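Side-chain contacts in GH62 hydrolase (Scytalidium thermophilum, PDB 4PVA), which probably removes arabinofuranose side groups from arabinoxylan as an alpha-L-arabinofuranosidase of glycoside hydrolase family 62: residues P48-I53 against Y57-S62; Y69-F74 against W114-Q119. All coordinates share one frame; numbering follows the deposited sequence.

Contact 1 of 2, residues P48-I53 against Y57-S62; sequences PTAVLI and YHVFAS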
loop_
_atom_site.group_PDB
_atom_site.type_symbol
_atom_site.label_atom_id
_atom_site.label_comp_id
_atom_site.label_asym_id
_atom_site.label_seq_id
_atom_site.Cartn_x
_atom_site.Cartn_y
_atom_site.Cartn_z
ATOM N N PRO A 48 1.254 6.115 -1.573
ATOM C CA PRO A 48 1.902 6.426 -0.295
ATOM C C PRO A 48 1.832 5.291 0.715
ATOM O O PRO A 48 0.876 4.505 0.735
ATOM C CB PRO A 48 1.080 7.619 0.197
ATOM C CG PRO A 48 -0.285 7.332 -0.323
ATOM C CD PRO A 48 -0.067 6.746 -1.685
ATOM N N THR A 49 2.823 5.237 1.582
ATOM C CA THR A 49 2.777 4.453 2.824
ATOM C C THR A 49 3.152 5.431 3.932
ATOM O O THR A 49 3.973 6.328 3.698
ATOM C CB THR A 49 3.723 3.228 2.770
ATOM O OG1 THR A 49 3.633 2.524 4.006
ATOM C CG2 THR A 49 5.174 3.628 2.538
ATOM N N ALA A 50 2.540 5.299 5.105
ATOM C CA ALA A 50 2.727 6.315 6.133
ATOM C C ALA A 50 2.501 5.771 7.522
ATOM O O ALA A 50 1.621 4.926 7.753
ATOM C CB ALA A 50 1.768 7.467 5.903
ATOM N N VAL A 51 3.272 6.331 8.461
ATOM C CA VAL A 51 3.103 6.112 9.878
ATOM C C VAL A 51 3.080 7.445 10.603
ATOM O O VAL A 51 3.600 8.430 10.086
ATOM C CB VAL A 51 4.200 5.188 10.454
ATOM C CG1 VAL A 51 4.084 3.772 9.885
ATOM C CG2 VAL A 51 5.597 5.762 10.190
ATOM N N LEU A 52 2.454 7.439 11.771
ATOM C CA LEU A 52 2.400 8.625 12.631
ATOM C C LEU A 52 3.081 8.244 13.922
ATOM O O LEU A 52 2.695 7.300 14.569
ATOM C CB LEU A 52 0.955 9.038 12.844
ATOM C CG LEU A 52 0.669 10.092 13.929
ATOM C CD1 LEU A 52 1.364 11.401 13.616
ATOM C CD2 LEU A 52 -0.829 10.321 14.087
ATOM N N ILE A 53 4.115 9.002 14.296
ATOM C CA ILE A 53 4.948 8.711 15.482
ATOM C C ILE A 53 5.142 10.034 16.213
ATOM O O ILE A 53 5.732 10.961 15.678
ATOM C CB ILE A 53 6.323 8.139 15.106
ATOM C CG1 ILE A 53 6.219 6.913 14.175
ATOM C CG2 ILE A 53 7.107 7.771 16.358
ATOM C CD1 ILE A 53 7.547 6.581 13.511
ATOM N N TYR A 57 4.075 12.765 10.984
ATOM C CA TYR A 57 3.734 11.854 9.865
ATOM C C TYR A 57 4.953 11.634 8.991
ATOM O O TYR A 57 5.595 12.587 8.562
ATOM C CB TYR A 57 2.613 12.441 9.015
ATOM C CG TYR A 57 1.346 12.670 9.764
ATOM C CD1 TYR A 57 0.394 11.671 9.891
ATOM C CD2 TYR A 57 1.075 13.906 10.382
ATOM C CE1 TYR A 57 -0.782 11.903 10.599
ATOM C CE2 TYR A 57 -0.102 14.122 11.050
ATOM C CZ TYR A 57 -0.982 13.133 11.181
ATOM O OH TYR A 57 -2.154 13.428 11.870
ATOM N N HIS A 58 5.260 10.358 8.781
ATOM C CA HIS A 58 6.370 9.923 7.956
ATOM C C HIS A 58 5.793 9.221 6.731
ATOM O O HIS A 58 5.093 8.245 6.886
ATOM C CB HIS A 58 7.228 8.936 8.720
ATOM C CG HIS A 58 7.877 9.517 9.936
ATOM N ND1 HIS A 58 9.113 10.110 9.897
ATOM C CD2 HIS A 58 7.450 9.599 11.220
ATOM C CE1 HIS A 58 9.429 10.533 11.105
ATOM N NE2 HIS A 58 8.447 10.236 11.928
ATOM N N VAL A 59 6.070 9.763 5.554
ATOM C CA VAL A 59 5.494 9.270 4.313
ATOM C C VAL A 59 6.571 8.857 3.324
ATOM O O VAL A 59 7.570 9.543 3.147
ATOM C CB VAL A 59 4.575 10.324 3.662
ATOM C CG1 VAL A 59 3.928 9.780 2.387
ATOM C CG2 VAL A 59 3.505 10.769 4.648
ATOM N N PHE A 60 6.361 7.699 2.688
ATOM C CA PHE A 60 7.139 7.288 1.524
ATOM C C PHE A 60 6.170 7.207 0.371
ATOM O O PHE A 60 5.040 6.728 0.532
ATOM C CB PHE A 60 7.829 5.937 1.739
ATOM C CG PHE A 60 8.782 5.913 2.925
ATOM C CD1 PHE A 60 8.281 5.858 4.226
ATOM C CD2 PHE A 60 10.145 5.970 2.744
ATOM C CE1 PHE A 60 9.130 5.864 5.317
ATOM C CE2 PHE A 60 10.996 5.940 3.836
ATOM C CZ PHE A 60 10.473 5.886 5.108
ATOM N N ALA A 61 6.562 7.688 -0.792
ATOM C CA ALA A 61 5.744 7.705 -1.986
ATOM C C ALA A 61 6.605 7.498 -3.217
ATOM O O ALA A 61 7.842 7.613 -3.138
ATOM C CB ALA A 61 4.973 9.024 -2.099
ATOM N N SER A 62 5.990 7.203 -4.352
ATOM C CA SER A 62 6.722 7.094 -5.593
ATOM C C SER A 62 6.589 8.333 -6.399
ATOM O O SER A 62 5.570 9.009 -6.405
ATOM C CB SER A 62 6.267 5.934 -6.420
ATOM O OG SER A 62 6.479 4.720 -5.675
HETATM O O HOH W 1 8.501 10.988 14.747
#

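Contact 2 of 2, residues Y69-F74 against W114-Q119; sequences YNMVYF and WYLVYQ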
loop_
_atom_site.group_PDB
_atom_site.type_symbol
_atom_site.label_atom_id
_atom_site.label_comp_id
_atom_site.label_asym_id
_atom_site.label_seq_id
_atom_site.Cartn_x
_atom_site.Cartn_y
_atom_site.Cartn_z
ATOM N N TYR A 69 10.293 5.577 -12.570
ATOM C CA TYR A 69 9.815 5.575 -11.186
ATOM C C TYR A 69 10.944 5.516 -10.216
ATOM O O TYR A 69 11.874 4.716 -10.364
ATOM C CB TYR A 69 8.924 4.369 -10.884
ATOM C CG TYR A 69 7.535 4.520 -11.377
ATOM C CD1 TYR A 69 7.231 4.426 -12.718
ATOM C CD2 TYR A 69 6.486 4.742 -10.488
ATOM C CE1 TYR A 69 5.929 4.615 -13.169
ATOM C CE2 TYR A 69 5.197 4.901 -10.919
ATOM C CZ TYR A 69 4.916 4.826 -12.252
ATOM O OH TYR A 69 3.617 5.000 -12.683
ATOM N N ASN A 70 10.856 6.304 -9.170
ATOM C CA ASN A 70 11.706 6.147 -8.006
ATOM C C ASN A 70 10.890 6.617 -6.779
ATOM O O ASN A 70 9.651 6.648 -6.882
ATOM C CB ASN A 70 13.040 6.845 -8.221
ATOM C CG ASN A 70 14.138 6.290 -7.335
ATOM O OD1 ASN A 70 14.246 6.684 -6.177
ATOM N ND2 ASN A 70 15.036 5.511 -7.907
HETATM N N MSE A 71 11.496 6.867 -5.627
HETATM C CA MSE A 71 10.735 7.090 -4.391
HETATM C C MSE A 71 11.272 8.260 -3.606
HETATM O O MSE A 71 12.458 8.648 -3.742
HETATM C CB MSE A 71 10.685 5.802 -3.530
HETATM C CG MSE A 71 10.082 4.627 -4.313
HETATM SE SE MSE A 71 9.937 3.006 -3.267
HETATM C CE MSE A 71 11.844 2.804 -2.834
ATOM N N VAL A 72 10.396 8.788 -2.779
ATOM C CA VAL A 72 10.702 9.925 -1.911
ATOM C C VAL A 72 10.266 9.632 -0.500
ATOM O O VAL A 72 9.301 8.879 -0.290
ATOM C CB VAL A 72 10.016 11.242 -2.336
ATOM C CG1 VAL A 72 10.659 11.797 -3.581
ATOM C CG2 VAL A 72 8.497 11.125 -2.480
ATOM N N TYR A 73 10.954 10.230 0.459
ATOM C CA TYR A 73 10.539 10.285 1.833
ATOM C C TYR A 73 10.291 11.752 2.218
ATOM O O TYR A 73 11.079 12.630 1.843
ATOM C CB TYR A 73 11.616 9.681 2.738
ATOM C CG TYR A 73 11.444 10.031 4.189
ATOM C CD1 TYR A 73 10.518 9.369 4.979
ATOM C CD2 TYR A 73 12.184 11.061 4.756
ATOM C CE1 TYR A 73 10.337 9.693 6.307
ATOM C CE2 TYR A 73 12.005 11.416 6.083
ATOM C CZ TYR A 73 11.094 10.742 6.862
ATOM O OH TYR A 73 10.936 11.124 8.187
ATOM N N PHE A 74 9.274 11.993 3.025
ATOM C CA PHE A 74 9.081 13.292 3.633
ATOM C C PHE A 74 8.293 13.144 4.933
ATOM O O PHE A 74 7.626 12.137 5.162
ATOM C CB PHE A 74 8.413 14.264 2.658
ATOM C CG PHE A 74 7.082 13.820 2.120
ATOM C CD1 PHE A 74 6.996 12.891 1.084
ATOM C CD2 PHE A 74 5.911 14.347 2.623
ATOM C CE1 PHE A 74 5.762 12.523 0.577
ATOM C CE2 PHE A 74 4.670 13.956 2.119
ATOM C CZ PHE A 74 4.607 13.044 1.093
ATOM N N TRP A 114 13.444 -0.646 10.619
ATOM C CA TRP A 114 12.362 -0.340 9.666
ATOM C C TRP A 114 12.665 -1.111 8.391
ATOM O O TRP A 114 13.820 -1.155 7.931
ATOM C CB TRP A 114 12.278 1.147 9.378
ATOM C CG TRP A 114 11.852 1.942 10.569
ATOM C CD1 TRP A 114 12.643 2.495 11.532
ATOM C CD2 TRP A 114 10.502 2.219 10.963
ATOM N NE1 TRP A 114 11.869 3.112 12.483
ATOM C CE2 TRP A 114 10.546 2.957 12.157
ATOM C CE3 TRP A 114 9.259 1.934 10.393
ATOM C CZ2 TRP A 114 9.388 3.410 12.795
ATOM C CZ3 TRP A 114 8.117 2.375 11.030
ATOM C CH2 TRP A 114 8.188 3.086 12.225
ATOM N N TYR A 115 11.622 -1.725 7.815
ATOM C CA TYR A 115 11.657 -2.289 6.459
ATOM C C TYR A 115 10.801 -1.442 5.549
ATOM O O TYR A 115 9.689 -1.030 5.912
ATOM C CB TYR A 115 11.159 -3.728 6.436
ATOM C CG TYR A 115 12.190 -4.712 6.923
ATOM C CD1 TYR A 115 12.570 -4.738 8.263
ATOM C CD2 TYR A 115 12.793 -5.649 6.058
ATOM C CE1 TYR A 115 13.555 -5.621 8.729
ATOM C CE2 TYR A 115 13.770 -6.523 6.524
ATOM C CZ TYR A 115 14.122 -6.518 7.857
ATOM O OH TYR A 115 15.109 -7.409 8.322
ATOM N N LEU A 116 11.322 -1.179 4.358
ATOM C CA LEU A 116 10.593 -0.585 3.247
ATOM C C LEU A 116 10.480 -1.675 2.202
ATOM O O LEU A 116 11.499 -2.149 1.685
ATOM C CB LEU A 116 11.316 0.654 2.699
ATOM C CG LEU A 116 10.497 1.542 1.799
ATOM C CD1 LEU A 116 9.442 2.260 2.621
ATOM C CD2 LEU A 116 11.369 2.521 1.048
ATOM N N VAL A 117 9.276 -2.175 1.969
ATOM C CA VAL A 117 9.003 -3.223 1.014
ATOM C C VAL A 117 8.461 -2.566 -0.247
ATOM O O VAL A 117 7.564 -1.705 -0.158
ATOM C CB VAL A 117 7.999 -4.235 1.613
ATOM C CG1 VAL A 117 7.443 -5.195 0.588
ATOM C CG2 VAL A 117 8.653 -4.978 2.760
ATOM N N TYR A 118 8.953 -2.922 -1.414
ATOM C CA TYR A 118 8.586 -2.259 -2.649
ATOM C C TYR A 118 8.922 -3.174 -3.815
ATOM O O TYR A 118 9.400 -4.314 -3.622
ATOM C CB TYR A 118 9.283 -0.888 -2.763
ATOM C CG TYR A 118 10.785 -0.916 -2.620
ATOM C CD1 TYR A 118 11.373 -0.837 -1.376
ATOM C CD2 TYR A 118 11.620 -1.041 -3.734
ATOM C CE1 TYR A 118 12.749 -0.854 -1.210
ATOM C CE2 TYR A 118 12.999 -1.114 -3.589
ATOM C CZ TYR A 118 13.547 -1.012 -2.321
ATOM O OH TYR A 118 14.950 -1.066 -2.190
ATOM N N GLN A 119 8.737 -2.700 -5.032
ATOM C CA GLN A 119 9.049 -3.447 -6.216
ATOM C C GLN A 119 10.195 -2.818 -6.975
ATOM O O GLN A 119 10.295 -1.584 -7.064
ATOM C CB GLN A 119 7.852 -3.575 -7.112
ATOM C CG GLN A 119 7.446 -2.284 -7.811
ATOM C CD GLN A 119 5.979 -2.240 -8.132
ATOM O OE1 GLN A 119 5.157 -2.594 -7.280
ATOM N NE2 GLN A 119 5.616 -1.733 -9.283
#

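Contact 1 of 2, residues P48-I53 against Y57-S62
Leu52 lies across the ring of Tyr57 where the antiparallel hairpin of 48-53 and 57-62 nears its turn. With CG anti to the backbone N (chi1 169°), the leucine runs from CB to CD2 along the CE1 side of the ring: Leu52 CB meets Tyr57 CD1 and CE1, Leu52 CG meets Tyr57 CE1, and Leu52 CD2 lies 3.8 Å from Tyr57 CE1 with Tyr57 OH next. Leu52 CD1 instead stands over the middle of one face, 3.7 Å from the Tyr57 ring centroid in a CH-pi contact, 9° off the normal. A branched aliphatic chain suits this flat aromatic face. Were Tyr57 replaced by alanine, Leu52 CD1 would probably lose the face beneath it and Leu52 CD2 its ring-side contact, opening a gap beside the strand. On the other face of the sheet, Thr49 CG2 packs 3.6 Å from Phe60 CB, while the threonine hydroxyl turns to Glu297. Ile53 CD1 reaches His58 CD2 at 3.8 Å, and a water in the imidazole plane joins His58 NE2 to Ile53 O. Four backbone bonds tie Thr49 to Phe60 and Val51 to His58. Strand 68-76 continues the sheet beyond 57-62, Leu318 of strand 316-321 packs on Ala50 and Val59, and Pro103 of strand 101-108 touches Thr49 and Phe60.

Contact 2 of 2, residues Y69-F74 against W114-Q119
Met71, present as selenomethionine, carries CG anti to its carbonyl carbon (chi1 -57°), runs extended through chi2 and bends at chi3 (-59°), which turns its CE methyl onto the ring of Tyr118. The ring is presented by a chi1 of 54°, with CG between the tyrosine's backbone N and carbonyl carbon. The result is a Met-aromatic contact between two successive four-stranded blades of the five-bladed beta-propeller, the fold of this hydrolase family. The side chains cross at about a right angle, and Met71 CE sits over the centre of one ring face, 3.8 Å from the Tyr118 centroid. Met71 SE takes an oblique position, 4.6 Å from that centroid, and also lies 4.0 Å from Tyr118 CB. A long, flexible, apolar chain suits this place because the two strands are far apart, Met71 CA and Tyr118 CA being 9.7 Å from each other. Tyrosine offers a broad face to the methyl while its hydroxyl bonds to Ser126 in its own blade. Pro103 of strand 101-108 also touches Met71, and Phe60 of strand 56-65 packs on Leu116. Leu116 meets Met71 tip to tip: Leu116 CD2 stops 3.9 Å from Met71 CE.

Both contacts are largely buried, but they hold different parts of the propeller. Contact 1 joins neighbouring strands within one blade and combines regular backbone bonding with packing on both sheet faces; its Leu52, Ile53 and Tyr57 end is partly exposed. Contact 2 reaches from that blade to the next and consists of three buried side chains in apolar and aromatic contact, with a much smaller interface. Strands 56-65 and 68-76 are adjacent in the sheet, so the two contacts touch: Ala61 O probably accepts a hydrogen bond from Val72 N at 2.8 Å, and His58 ND1 lies 2.7 Å from Tyr73 OH in another probable hydrogen bond.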